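Local atomic coordinates of 70 KDA protein (Xanthomonas sp., PDB entry 4B2N), a protein that acts as an oxygenase that cleaves rubber processively with dioxygen, and carries two covalently attached c-type hemes. Residues A[41-46]-A[410-415]; A[117-122]-A[153-158]; A[203-208]-A[555-560]; A[229-234]-A[321-326]. One frame throughout, in Å; residues are numbered along the deposited sequence.

How the contacts relate
Three of the contacts join loop to loop, and contact 2 sets the end of helix 114-118 against a loop; they are spread over the outer parts of a single, mostly loop chain with two c-type hemes. Contact 1 ties residues near the start of the chain to residues beyond 400, and contacts 2 and 4 nest in the long loop it closes. Contact 3 alternates with contact 1 along the sequence and encloses contact 4. Contacts 2 and 4 are nearest, with centres about 19 Å apart; contact 1 lies across the chain's centre from both, its centre about 49 Å and about 44 Å from theirs. No two touch, so they are four separate joints in the chain.

Contact 1: A[41-46]-A[410-415]; sequences LPVDPR and DPRLKG
Pro-45 packs its ring against the backbone carbonyl of Arg-412, while the Leu-413 side chain meets the proline's own carbonyl, and no hydrogen bond crosses between the two segments. The carbonyl O of Arg-412 lies 3.1 Å from Pro-45 CB and 3.4 Å from Pro-45 CG, so the proline ring meets a polar backbone atom with its C-H groups. In return, Pro-45 O receives a methyl group, Leu-413 CD2, at 3.4 Å. At the exposed margin, Val-43 CG2 approaches the Arg-412 guanidinium, 4.1 Å from NH1.

What positions these groups is an Asx turn on each side. Asp-410 OD1 accepts the backbone N of Arg-412 at 2.9 Å, while the carboxylate holds the same residue's guanidinium side-on through NE and NH2. Both side-chain bonds use syn lone pairs and lie near the guanidinium plane, which fixes the rotation of that group; the bend at chi3 (-60°) folds the arginine back to its aspartate. Asp-44 holds Arg-46 in a similar side-on way, though NH2 meets OD2 from above the carboxylate plane, at 2.9 Å. An aspartate two residues before an arginine suits both jobs, since one carboxylate serves the backbone and the charge.

Leu-413 is buried against Val-53 and Phe-63, Pro-45 touches Pro-27 at the start of helix 27-32, and Leu-41 and Pro-42 reach both that helix and helix 88-104.

Contact 2: A[117-122]-A[153-158]; sequences YHFIFL and PLPGED
The backbones come closest where helix 114-118 ends, the CA atoms of His-118 and Leu-154 being 6.9 Å apart, and from Leu-154 the loop 153-158 makes a type II turn to Glu-157. Pro-155 takes the second place of this turn, a position suited to its fixed phi, and Gly-156 follows with the positive phi that such a turn needs.

The side chain of His-118 starts anti to its own backbone N (chi1 -163°), which carries the imidazole out to the turn. Pro-155 CD sits over one face of that ring, displaced toward the rim, in a CH-pi contact whose closeness is doubtful, because the model sets the two groups too near. On the proline's next carbon, CG, the Phe-119 ring arrives obliquely through CE2 at 3.9 Å. Leu-154 comes obliquely from the same side of the imidazole, nearer its CE1 end, with CD2 3.7 Å from His-118 CE1.

Within the turn, Glu-157 folds back to accept Leu-154 N at OE1 (2.9 Å), from well above its carboxylate plane, while the backbone bond from Glu-157 N to Leu-154 O (2.9 Å) closes the turn. Glu-157 OE2 is hydrogen-bonded to Ser-166 OG.

The histidine's ND1 is hydrogen-bonded to the Tyr-152 hydroxyl, which helps fix the rotation of the ring, and Phe-119 has a cation-pi partner in Arg-129. Across the two segments the chemistry is thus purely apolar and CH-pi: this surface packing, away from the heme sites, relies on shape, while the polar bonds that orient its groups are made within the turn and with neighbours.

Contact 3: A[203-208]-A[555-560]; sequences SEASFK and YSFASY
Glu-204 reaches from an irregular loop to the start of a 3-10 turn, residues 557-559, and takes up the first backbone N-H of that turn. This surface contact, away from the heme sites, joins the loop after helix 192-195 to the one before strand 560-561. OE1 accepts Phe-557 N at 2.8 Å with an angle of 163°, through its syn lone pair, and it also accepts Thr-201 N from its own loop. Glutamate suits the place because its chain, extended beyond CG, spans the gap and still leaves OE2 for a water. That water donates to OE2 at 2.9 Å and to Ser-556 OG at 3.1 Å, and accepts Ala-558 N at 3.0 Å, so a second N-H of the turn is satisfied through it. Ser-556 OG is held in turn by Asp-554.

Nearer the backbone, CB of the same glutamate lies over one face of the Phe-557 ring in a CH-pi contact, 4.1 Å from the ring centroid, the two side chains running past each other in opposite directions. Trp-562 meets that phenyl ring edge-to-face.

Ala-205, next in line, adds a small apolar contact: its CB stands 4.1 Å from Phe-557 CZ.

Contact 4: A[229-234]-A[321-326]; sequences TPITAL and NIFRDA
Phe-323 N gives its hydrogen to Asn-321 OD1 at 2.7 Å, the shortest polar bond here, and so fixes the bend that presents the Phe-323 ring to Ile-231 and Thr-232. The bond is well directed: it has an N-H...O angle of 155° and lies in the carbonyl plane of the amide. Asparagine suits this spot because its other end, ND2, can at the same time donate to Phe-107 O, which holds the amide in one orientation.

The contact itself is apolar. Thr-232 turns its methyl toward the ring: CG2 sits at the ring's edge, near its plane, 3.6 Å from Phe-323 CE1 and 3.8 Å from CZ. Ile-231 comes in obliquely, its CG2 4.0 Å from that CZ. With CG anti to its carbonyl carbon (chi1 -63°), the phenylalanine brings its CE1 and CZ atoms to the two branched residues, while one face, toward the rim, rests on the CG2 of its neighbour Ile-322, 3.9 Å above the ring plane. Only 104 Å² is buried, at the surface, and a buffer molecule, probably from the crystallisation liquor, lies near Ile-231.

Further along the segment, Arg-324 is salt-bridged to Asp-179, and Asp-325 caps helix 326-331 through its bond to Ala-328 N. Residues 321-324 form a type I beta turn whose backbone bond, Arg-324 N to Asn-321 O, is weak; the Asx turn opening it probably carries much of the bend from helix 312-319 to the next N-cap.

Contact 1: A[41-46]-A[410-415]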
loop_
_atom_site.group_PDB
_atom_site.type_symbol
_atom_site.label_atom_id
_atom_site.label_comp_id
_atom_site.label_asym_id
_atom_site.label_seq_id
_atom_site.Cartn_x
_atom_site.Cartn_y
_atom_site.Cartn_z
ATOM N N LEU A 41 -22.858 15.284 -6.854
ATOM C CA LEU A 41 -21.446 15.103 -6.511
ATOM C C LEU A 41 -20.514 15.778 -7.545
ATOM O O LEU A 41 -20.713 15.650 -8.756
ATOM C CB LEU A 41 -21.142 13.598 -6.419
ATOM C CG LEU A 41 -19.928 13.148 -5.579
ATOM C CD1 LEU A 41 -20.031 13.554 -4.102
ATOM C CD2 LEU A 41 -19.775 11.643 -5.721
ATOM N N PRO A 42 -19.425 16.414 -7.101
ATOM C CA PRO A 42 -18.432 16.888 -8.083
ATOM C C PRO A 42 -17.871 15.757 -8.985
ATOM O O PRO A 42 -17.779 14.593 -8.549
ATOM C CB PRO A 42 -17.304 17.448 -7.213
ATOM C CG PRO A 42 -17.940 17.731 -5.928
ATOM C CD PRO A 42 -19.060 16.769 -5.729
ATOM N N VAL A 43 -17.437 16.108 -10.206
ATOM C CA VAL A 43 -16.810 15.172 -11.132
ATOM C C VAL A 43 -15.557 14.653 -10.409
ATOM O O VAL A 43 -14.871 15.404 -9.711
ATOM C CB VAL A 43 -16.432 15.877 -12.481
ATOM C CG1 VAL A 43 -15.415 15.067 -13.252
ATOM C CG2 VAL A 43 -17.674 16.104 -13.375
ATOM N N ASP A 44 -15.267 13.370 -10.556
ATOM C CA ASP A 44 -14.025 12.793 -9.972
ATOM C C ASP A 44 -12.998 12.984 -11.064
ATOM O O ASP A 44 -13.112 12.365 -12.080
ATOM C CB ASP A 44 -14.252 11.309 -9.714
ATOM C CG ASP A 44 -12.975 10.535 -9.398
ATOM O OD1 ASP A 44 -11.907 11.191 -9.205
ATOM O OD2 ASP A 44 -13.027 9.263 -9.476
ATOM N N PRO A 45 -12.012 13.882 -10.879
ATOM C CA PRO A 45 -11.149 14.137 -12.014
ATOM C C PRO A 45 -10.363 12.951 -12.589
ATOM O O PRO A 45 -9.963 12.990 -13.784
ATOM C CB PRO A 45 -10.207 15.233 -11.513
ATOM C CG PRO A 45 -11.044 15.930 -10.441
ATOM C CD PRO A 45 -11.694 14.753 -9.739
ATOM N N ARG A 46 -10.061 11.950 -11.738
ATOM C CA ARG A 46 -9.467 10.705 -12.209
ATOM C C ARG A 46 -10.276 10.114 -13.342
ATOM O O ARG A 46 -9.701 9.476 -14.204
ATOM C CB ARG A 46 -9.437 9.695 -11.042
ATOM C CG ARG A 46 -8.617 10.268 -9.893
ATOM C CD ARG A 46 -8.610 9.348 -8.694
ATOM N NE ARG A 46 -10.007 8.971 -8.384
ATOM C CZ ARG A 46 -10.355 7.906 -7.692
ATOM N NH1 ARG A 46 -9.412 7.129 -7.182
ATOM N NH2 ARG A 46 -11.641 7.600 -7.622
ATOM N N ASP A 410 -6.686 20.341 -19.048
ATOM C CA ASP A 410 -7.952 20.640 -18.374
ATOM C C ASP A 410 -7.627 20.991 -16.933
ATOM O O ASP A 410 -6.965 20.191 -16.264
ATOM C CB ASP A 410 -8.824 19.393 -18.494
ATOM C CG ASP A 410 -10.187 19.546 -17.838
ATOM O OD1 ASP A 410 -10.421 20.376 -16.933
ATOM O OD2 ASP A 410 -11.056 18.749 -18.189
ATOM N N PRO A 411 -8.053 22.182 -16.442
ATOM C CA PRO A 411 -7.658 22.658 -15.097
ATOM C C PRO A 411 -8.163 21.714 -14.013
ATOM O O PRO A 411 -7.562 21.661 -12.966
ATOM C CB PRO A 411 -8.314 24.062 -14.980
ATOM C CG PRO A 411 -8.734 24.389 -16.368
ATOM C CD PRO A 411 -8.968 23.135 -17.126
ATOM N N ARG A 412 -9.213 20.916 -14.300
ATOM C CA ARG A 412 -9.736 19.933 -13.326
ATOM C C ARG A 412 -8.782 18.766 -13.038
ATOM O O ARG A 412 -8.990 18.024 -12.069
ATOM C CB ARG A 412 -11.070 19.350 -13.788
ATOM C CG ARG A 412 -12.151 20.407 -13.820
ATOM C CD ARG A 412 -13.448 19.848 -14.412
ATOM N NE ARG A 412 -13.267 19.368 -15.786
ATOM C CZ ARG A 412 -14.164 18.674 -16.459
ATOM N NH1 ARG A 412 -15.352 18.393 -15.896
ATOM N NH2 ARG A 412 -13.901 18.259 -17.694
ATOM N N LEU A 413 -7.723 18.661 -13.829
ATOM C CA LEU A 413 -6.752 17.575 -13.744
ATOM C C LEU A 413 -5.526 17.965 -12.872
ATOM O O LEU A 413 -4.515 17.244 -12.810
ATOM C CB LEU A 413 -6.333 17.138 -15.154
ATOM C CG LEU A 413 -7.410 16.518 -16.033
ATOM C CD1 LEU A 413 -6.803 16.161 -17.401
ATOM C CD2 LEU A 413 -7.846 15.213 -15.358
ATOM N N LYS A 414 -5.633 19.107 -12.186
ATOM C CA LYS A 414 -4.580 19.556 -11.322
ATOM C C LYS A 414 -4.290 18.443 -10.328
ATOM O O LYS A 414 -5.224 17.914 -9.698
ATOM C CB LYS A 414 -5.080 20.747 -10.543
ATOM C CG LYS A 414 -4.075 21.380 -9.595
ATOM C CD LYS A 414 -4.612 22.726 -9.110
ATOM C CE LYS A 414 -6.007 22.534 -8.537
ATOM N NZ LYS A 414 -6.003 23.324 -7.292
ATOM N N GLY A 415 -3.019 18.113 -10.163
ATOM C CA GLY A 415 -2.620 17.097 -9.176
ATOM C C GLY A 415 -2.874 15.613 -9.500
ATOM O O GLY A 415 -2.401 14.747 -8.779
#

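Contact 2: A[117-122]-A[153-158]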
loop_
_atom_site.group_PDB
_atom_site.type_symbol
_atom_site.label_atom_id
_atom_site.label_comp_id
_atom_site.label_asym_id
_atom_site.label_seq_id
_atom_site.Cartn_x
_atom_site.Cartn_y
_atom_site.Cartn_z
ATOM N N TYR A 117 -2.993 -12.994 22.732
ATOM C CA TYR A 117 -2.452 -11.675 22.545
ATOM C C TYR A 117 -2.161 -10.996 23.913
ATOM O O TYR A 117 -1.103 -10.442 24.125
ATOM C CB TYR A 117 -3.380 -10.763 21.690
ATOM C CG TYR A 117 -2.961 -9.340 21.824
ATOM C CD1 TYR A 117 -1.958 -8.802 20.986
ATOM C CD2 TYR A 117 -3.529 -8.512 22.778
ATOM C CE1 TYR A 117 -1.536 -7.497 21.133
ATOM C CE2 TYR A 117 -3.137 -7.188 22.932
ATOM C CZ TYR A 117 -2.133 -6.692 22.072
ATOM O OH TYR A 117 -1.728 -5.411 22.150
ATOM N N HIS A 118 -3.062 -11.159 24.848
ATOM C CA HIS A 118 -2.906 -10.634 26.179
ATOM C C HIS A 118 -1.619 -11.107 26.819
ATOM O O HIS A 118 -1.037 -10.370 27.652
ATOM C CB HIS A 118 -4.091 -11.070 27.037
ATOM C CG HIS A 118 -4.248 -10.281 28.301
ATOM N ND1 HIS A 118 -4.379 -8.910 28.312
ATOM C CD2 HIS A 118 -4.252 -10.698 29.627
ATOM C CE1 HIS A 118 -4.510 -8.490 29.590
ATOM N NE2 HIS A 118 -4.449 -9.589 30.398
ATOM N N PHE A 119 -1.196 -12.322 26.467
ATOM C CA PHE A 119 0.027 -12.948 27.064
ATOM C C PHE A 119 1.204 -12.959 26.104
ATOM O O PHE A 119 2.172 -13.660 26.321
ATOM C CB PHE A 119 -0.275 -14.362 27.669
ATOM C CG PHE A 119 -1.062 -14.278 28.960
ATOM C CD1 PHE A 119 -0.417 -14.052 30.185
ATOM C CD2 PHE A 119 -2.443 -14.344 28.977
ATOM C CE1 PHE A 119 -1.140 -13.940 31.393
ATOM C CE2 PHE A 119 -3.180 -14.240 30.180
ATOM C CZ PHE A 119 -2.535 -14.033 31.400
ATOM N N ILE A 120 1.106 -12.249 24.969
ATOM C CA ILE A 120 2.155 -12.388 23.955
ATOM C C ILE A 120 3.527 -11.920 24.457
ATOM O O ILE A 120 4.492 -12.194 23.816
ATOM C CB ILE A 120 1.817 -11.553 22.655
ATOM C CG1 ILE A 120 2.559 -12.105 21.415
ATOM C CG2 ILE A 120 1.969 -10.051 22.905
ATOM C CD1 ILE A 120 1.752 -11.775 20.181
ATOM N N PHE A 121 3.637 -11.159 25.530
ATOM C CA PHE A 121 4.987 -10.890 26.117
ATOM C C PHE A 121 5.708 -12.240 26.376
ATOM O O PHE A 121 6.932 -12.270 26.420
ATOM C CB PHE A 121 4.911 -10.082 27.444
ATOM C CG PHE A 121 4.038 -10.692 28.485
ATOM C CD1 PHE A 121 4.571 -11.618 29.400
ATOM C CD2 PHE A 121 2.665 -10.338 28.562
ATOM C CE1 PHE A 121 3.747 -12.166 30.353
ATOM C CE2 PHE A 121 1.833 -10.913 29.503
ATOM C CZ PHE A 121 2.356 -11.846 30.384
ATOM N N LEU A 122 4.959 -13.338 26.635
ATOM C CA LEU A 122 5.629 -14.654 26.824
ATOM C C LEU A 122 6.471 -14.966 25.622
ATOM O O LEU A 122 7.613 -15.415 25.774
ATOM C CB LEU A 122 4.664 -15.816 27.080
ATOM C CG LEU A 122 3.927 -15.696 28.403
ATOM C CD1 LEU A 122 2.836 -16.769 28.469
ATOM C CD2 LEU A 122 4.920 -15.767 29.593
ATOM N N PRO A 153 -10.902 -8.205 24.535
ATOM C CA PRO A 153 -11.326 -8.597 25.895
ATOM C C PRO A 153 -10.152 -9.169 26.708
ATOM O O PRO A 153 -9.369 -10.000 26.203
ATOM C CB PRO A 153 -12.351 -9.727 25.610
ATOM C CG PRO A 153 -11.807 -10.369 24.348
ATOM C CD PRO A 153 -11.340 -9.193 23.516
ATOM N N LEU A 154 -10.030 -8.695 27.943
ATOM C CA LEU A 154 -9.127 -9.291 28.936
ATOM C C LEU A 154 -9.668 -10.678 29.258
ATOM O O LEU A 154 -10.878 -10.910 29.078
ATOM C CB LEU A 154 -9.101 -8.405 30.180
ATOM C CG LEU A 154 -8.752 -6.908 29.979
ATOM C CD1 LEU A 154 -8.360 -6.353 31.343
ATOM C CD2 LEU A 154 -7.645 -6.620 28.968
ATOM N N PRO A 155 -8.793 -11.571 29.791
ATOM C CA PRO A 155 -9.203 -12.900 30.169
ATOM C C PRO A 155 -10.450 -12.837 31.021
ATOM O O PRO A 155 -10.535 -12.008 31.936
ATOM C CB PRO A 155 -7.994 -13.406 30.983
ATOM C CG PRO A 155 -6.830 -12.810 30.233
ATOM C CD PRO A 155 -7.326 -11.394 29.950
ATOM N N GLY A 156 -11.439 -13.658 30.686
ATOM C CA GLY A 156 -12.641 -13.706 31.482
ATOM C C GLY A 156 -13.750 -12.821 30.972
ATOM O O GLY A 156 -14.954 -13.066 31.275
ATOM N N GLU A 157 -13.406 -11.830 30.156
ATOM C CA GLU A 157 -14.449 -10.876 29.718
ATOM C C GLU A 157 -15.094 -11.460 28.475
ATOM O O GLU A 157 -14.408 -11.949 27.579
ATOM C CB GLU A 157 -13.793 -9.521 29.261
ATOM C CG GLU A 157 -13.218 -8.683 30.416
ATOM C CD GLU A 157 -12.680 -7.310 29.981
ATOM O OE1 GLU A 157 -12.279 -7.115 28.813
ATOM O OE2 GLU A 157 -12.634 -6.395 30.839
ATOM N N ASP A 158 -16.393 -11.301 28.364
ATOM C CA ASP A 158 -17.061 -11.644 27.138
ATOM C C ASP A 158 -17.157 -10.342 26.331
ATOM O O ASP A 158 -17.840 -9.389 26.744
ATOM C CB ASP A 158 -18.441 -12.194 27.456
ATOM C CG ASP A 158 -19.318 -12.399 26.213
ATOM O OD1 ASP A 158 -19.032 -11.888 25.121
ATOM O OD2 ASP A 158 -20.383 -13.015 26.338
#

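Contact 3: A[203-208]-A[555-560]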
loop_
_atom_site.group_PDB
_atom_site.type_symbol
_atom_site.label_atom_id
_atom_site.label_comp_id
_atom_site.label_asym_id
_atom_site.label_seq_id
_atom_site.Cartn_x
_atom_site.Cartn_y
_atom_site.Cartn_z
ATOM N N SER A 203 0.880 14.182 21.336
ATOM C CA SER A 203 1.026 15.597 21.804
ATOM C C SER A 203 1.442 16.542 20.678
ATOM O O SER A 203 1.123 17.749 20.710
ATOM C CB SER A 203 2.139 15.711 22.841
ATOM O OG SER A 203 1.792 14.989 23.967
ATOM N N GLU A 204 2.191 16.060 19.699
ATOM C CA GLU A 204 2.647 16.979 18.693
ATOM C C GLU A 204 1.771 17.075 17.461
ATOM O O GLU A 204 1.881 18.070 16.689
ATOM C CB GLU A 204 4.043 16.589 18.223
ATOM C CG GLU A 204 4.970 16.213 19.368
ATOM C CD GLU A 204 6.298 15.853 18.780
ATOM O OE1 GLU A 204 6.342 14.825 18.066
ATOM O OE2 GLU A 204 7.249 16.611 19.037
ATOM N N ALA A 205 0.950 16.062 17.194
ATOM C CA ALA A 205 0.166 16.046 15.963
ATOM C C ALA A 205 -1.055 15.172 16.128
ATOM O O ALA A 205 -1.034 14.114 16.791
ATOM C CB ALA A 205 1.010 15.554 14.743
ATOM N N SER A 206 -2.136 15.642 15.512
ATOM C CA SER A 206 -3.378 14.880 15.392
ATOM C C SER A 206 -3.088 13.683 14.450
ATOM O O SER A 206 -2.200 13.774 13.602
ATOM C CB SER A 206 -4.389 15.798 14.690
ATOM O OG SER A 206 -5.273 16.171 15.694
ATOM N N PHE A 207 -3.853 12.631 14.566
ATOM C CA PHE A 207 -3.782 11.530 13.586
ATOM C C PHE A 207 -4.512 11.885 12.258
ATOM O O PHE A 207 -5.567 12.483 12.268
ATOM C CB PHE A 207 -4.388 10.288 14.192
ATOM C CG PHE A 207 -4.478 9.167 13.233
ATOM C CD1 PHE A 207 -3.352 8.411 12.919
ATOM C CD2 PHE A 207 -5.696 8.872 12.614
ATOM C CE1 PHE A 207 -3.450 7.364 11.997
ATOM C CE2 PHE A 207 -5.802 7.803 11.752
ATOM C CZ PHE A 207 -4.675 7.068 11.432
ATOM N N LYS A 208 -3.957 11.548 11.122
ATOM C CA LYS A 208 -4.693 11.682 9.856
ATOM C C LYS A 208 -4.544 10.337 9.189
ATOM O O LYS A 208 -3.449 9.762 9.178
ATOM C CB LYS A 208 -4.072 12.758 8.932
ATOM C CG LYS A 208 -4.007 14.124 9.611
ATOM C CD LYS A 208 -5.387 14.721 9.861
ATOM C CE LYS A 208 -5.604 15.969 9.007
ATOM N NZ LYS A 208 -5.518 15.601 7.552
ATOM N N TYR A 555 8.868 8.041 16.554
ATOM C CA TYR A 555 8.112 8.804 15.479
ATOM C C TYR A 555 7.804 10.237 15.883
ATOM O O TYR A 555 6.900 10.880 15.337
ATOM C CB TYR A 555 6.807 8.066 15.115
ATOM C CG TYR A 555 5.898 7.793 16.309
ATOM C CD1 TYR A 555 6.096 6.673 17.111
ATOM C CD2 TYR A 555 4.812 8.627 16.605
ATOM C CE1 TYR A 555 5.235 6.388 18.176
ATOM C CE2 TYR A 555 3.957 8.362 17.696
ATOM C CZ TYR A 555 4.205 7.280 18.482
ATOM O OH TYR A 555 3.373 6.997 19.543
ATOM N N SER A 556 8.547 10.770 16.856
ATOM C CA SER A 556 8.354 12.139 17.318
ATOM C C SER A 556 8.963 13.134 16.311
ATOM O O SER A 556 9.814 12.744 15.433
ATOM C CB SER A 556 8.965 12.292 18.730
ATOM O OG SER A 556 10.363 12.557 18.617
ATOM N N PHE A 557 8.539 14.403 16.378
ATOM C CA PHE A 557 9.062 15.411 15.416
ATOM C C PHE A 557 10.578 15.489 15.436
ATOM O O PHE A 557 11.195 15.732 14.393
ATOM C CB PHE A 557 8.469 16.788 15.621
ATOM C CG PHE A 557 7.065 16.991 15.040
ATOM C CD1 PHE A 557 6.397 16.014 14.289
ATOM C CD2 PHE A 557 6.396 18.196 15.284
ATOM C CE1 PHE A 557 5.096 16.278 13.803
ATOM C CE2 PHE A 557 5.141 18.439 14.797
ATOM C CZ PHE A 557 4.500 17.491 14.019
ATOM N N ALA A 558 11.194 15.160 16.579
ATOM C CA ALA A 558 12.680 15.267 16.742
ATOM C C ALA A 558 13.444 14.250 15.883
ATOM O O ALA A 558 14.610 14.478 15.557
ATOM C CB ALA A 558 13.103 15.121 18.195
ATOM N N SER A 559 12.767 13.186 15.474
ATOM C CA SER A 559 13.329 12.155 14.624
ATOM C C SER A 559 13.177 12.456 13.176
ATOM O O SER A 559 13.792 11.791 12.377
ATOM C CB SER A 559 12.714 10.805 14.887
ATOM O OG SER A 559 13.063 10.434 16.231
ATOM N N TYR A 560 12.346 13.450 12.864
ATOM C CA TYR A 560 12.114 13.846 11.482
ATOM C C TYR A 560 13.060 14.972 11.133
ATOM O O TYR A 560 13.500 15.691 12.048
ATOM C CB TYR A 560 10.629 14.182 11.257
ATOM C CG TYR A 560 10.155 13.827 9.833
ATOM C CD1 TYR A 560 9.989 12.511 9.458
ATOM C CD2 TYR A 560 9.928 14.796 8.902
ATOM C CE1 TYR A 560 9.548 12.146 8.219
ATOM C CE2 TYR A 560 9.456 14.447 7.629
ATOM C CZ TYR A 560 9.305 13.137 7.286
ATOM O OH TYR A 560 8.861 12.803 6.069
HETATM O O HOH W 1 9.921 15.563 19.211
#

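Contact 4: A[229-234]-A[321-326]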
loop_
_atom_site.group_PDB
_atom_site.type_symbol
_atom_site.label_atom_id
_atom_site.label_comp_id
_atom_site.label_asym_id
_atom_site.label_seq_id
_atom_site.Cartn_x
_atom_site.Cartn_y
_atom_site.Cartn_z
ATOM N N THR A 229 -1.217 -20.114 21.029
ATOM C CA THR A 229 -2.207 -21.210 20.847
ATOM C C THR A 229 -2.965 -21.125 19.527
ATOM O O THR A 229 -3.600 -20.097 19.236
ATOM C CB THR A 229 -3.188 -21.296 22.032
ATOM O OG1 THR A 229 -2.396 -21.533 23.175
ATOM C CG2 THR A 229 -4.198 -22.459 21.897
ATOM N N PRO A 230 -2.906 -22.197 18.711
ATOM C CA PRO A 230 -3.561 -22.048 17.385
ATOM C C PRO A 230 -5.063 -21.682 17.561
ATOM O O PRO A 230 -5.723 -22.168 18.489
ATOM C CB PRO A 230 -3.370 -23.419 16.736
ATOM C CG PRO A 230 -2.129 -23.980 17.430
ATOM C CD PRO A 230 -2.134 -23.448 18.840
ATOM N N ILE A 231 -5.594 -20.821 16.689
ATOM C CA ILE A 231 -7.000 -20.480 16.744
ATOM C C ILE A 231 -7.715 -21.782 16.345
ATOM O O ILE A 231 -8.741 -22.165 16.945
ATOM C CB ILE A 231 -7.364 -19.361 15.750
ATOM C CG1 ILE A 231 -6.770 -18.058 16.205
ATOM C CG2 ILE A 231 -8.874 -19.176 15.634
ATOM C CD1 ILE A 231 -6.884 -17.053 15.090
ATOM N N THR A 232 -7.162 -22.479 15.351
ATOM C CA THR A 232 -7.731 -23.786 14.993
ATOM C C THR A 232 -6.659 -24.860 15.257
ATOM O O THR A 232 -5.546 -24.795 14.707
ATOM C CB THR A 232 -8.305 -23.777 13.566
ATOM O OG1 THR A 232 -7.226 -23.818 12.614
ATOM C CG2 THR A 232 -9.111 -22.475 13.366
ATOM N N ALA A 233 -6.972 -25.763 16.183
ATOM C CA ALA A 233 -6.007 -26.713 16.744
ATOM C C ALA A 233 -5.124 -27.371 15.661
ATOM O O ALA A 233 -3.881 -27.190 15.617
ATOM C CB ALA A 233 -6.720 -27.765 17.603
ATOM N N LEU A 234 -5.743 -28.122 14.765
ATOM C CA LEU A 234 -4.905 -28.799 13.787
ATOM C C LEU A 234 -4.632 -27.969 12.519
ATOM O O LEU A 234 -3.940 -28.425 11.616
ATOM C CB LEU A 234 -5.459 -30.196 13.474
ATOM C CG LEU A 234 -5.449 -31.184 14.665
ATOM C CD1 LEU A 234 -5.982 -32.541 14.200
ATOM C CD2 LEU A 234 -4.091 -31.273 15.395
ATOM N N ASN A 321 -9.200 -14.261 3.757
ATOM C CA ASN A 321 -9.480 -14.789 5.085
ATOM C C ASN A 321 -10.081 -16.194 4.998
ATOM O O ASN A 321 -11.031 -16.412 4.288
ATOM C CB ASN A 321 -10.496 -13.830 5.735
ATOM C CG ASN A 321 -10.899 -14.236 7.138
ATOM O OD1 ASN A 321 -11.082 -15.399 7.450
ATOM N ND2 ASN A 321 -10.988 -13.245 8.010
ATOM N N ILE A 322 -9.538 -17.140 5.766
ATOM C CA ILE A 322 -9.801 -18.544 5.565
ATOM C C ILE A 322 -11.099 -18.945 6.195
ATOM O O ILE A 322 -11.649 -20.044 5.927
ATOM C CB ILE A 322 -8.589 -19.373 6.101
ATOM C CG1 ILE A 322 -8.112 -20.248 4.998
ATOM C CG2 ILE A 322 -8.795 -19.975 7.498
ATOM C CD1 ILE A 322 -7.543 -19.391 3.884
ATOM N N PHE A 323 -11.608 -18.056 7.034
ATOM C CA PHE A 323 -12.840 -18.383 7.734
ATOM C C PHE A 323 -14.113 -18.026 6.946
ATOM O O PHE A 323 -15.185 -18.455 7.320
ATOM C CB PHE A 323 -12.818 -17.720 9.113
ATOM C CG PHE A 323 -11.704 -18.212 10.016
ATOM C CD1 PHE A 323 -11.529 -19.595 10.259
ATOM C CD2 PHE A 323 -10.861 -17.293 10.669
ATOM C CE1 PHE A 323 -10.535 -20.055 11.105
ATOM C CE2 PHE A 323 -9.857 -17.756 11.562
ATOM C CZ PHE A 323 -9.689 -19.135 11.755
ATOM N N ARG A 324 -14.020 -17.233 5.864
ATOM C CA ARG A 324 -15.237 -16.824 5.126
ATOM C C ARG A 324 -15.577 -17.873 4.113
ATOM O O ARG A 324 -14.679 -18.579 3.707
ATOM C CB ARG A 324 -14.970 -15.554 4.325
ATOM C CG ARG A 324 -14.640 -14.374 5.201
ATOM C CD ARG A 324 -15.030 -13.068 4.553
ATOM N NE ARG A 324 -15.177 -12.133 5.668
ATOM C CZ ARG A 324 -14.190 -11.462 6.207
ATOM N NH1 ARG A 324 -12.922 -11.523 5.699
ATOM N NH2 ARG A 324 -14.478 -10.701 7.259
ATOM N N ASP A 325 -16.846 -17.983 3.683
ATOM C CA ASP A 325 -17.163 -18.804 2.524
ATOM C C ASP A 325 -17.181 -17.926 1.237
ATOM O O ASP A 325 -16.959 -16.716 1.323
ATOM C CB ASP A 325 -18.437 -19.653 2.727
ATOM C CG ASP A 325 -19.691 -18.817 2.739
ATOM O OD1 ASP A 325 -19.660 -17.553 2.671
ATOM O OD2 ASP A 325 -20.765 -19.437 2.786
ATOM N N ALA A 326 -17.357 -18.525 0.058
ATOM C CA ALA A 326 -17.279 -17.767 -1.210
ATOM C C ALA A 326 -18.285 -16.620 -1.193
ATOM O O ALA A 326 -17.963 -15.517 -1.557
ATOM C CB ALA A 326 -17.544 -18.685 -2.420
#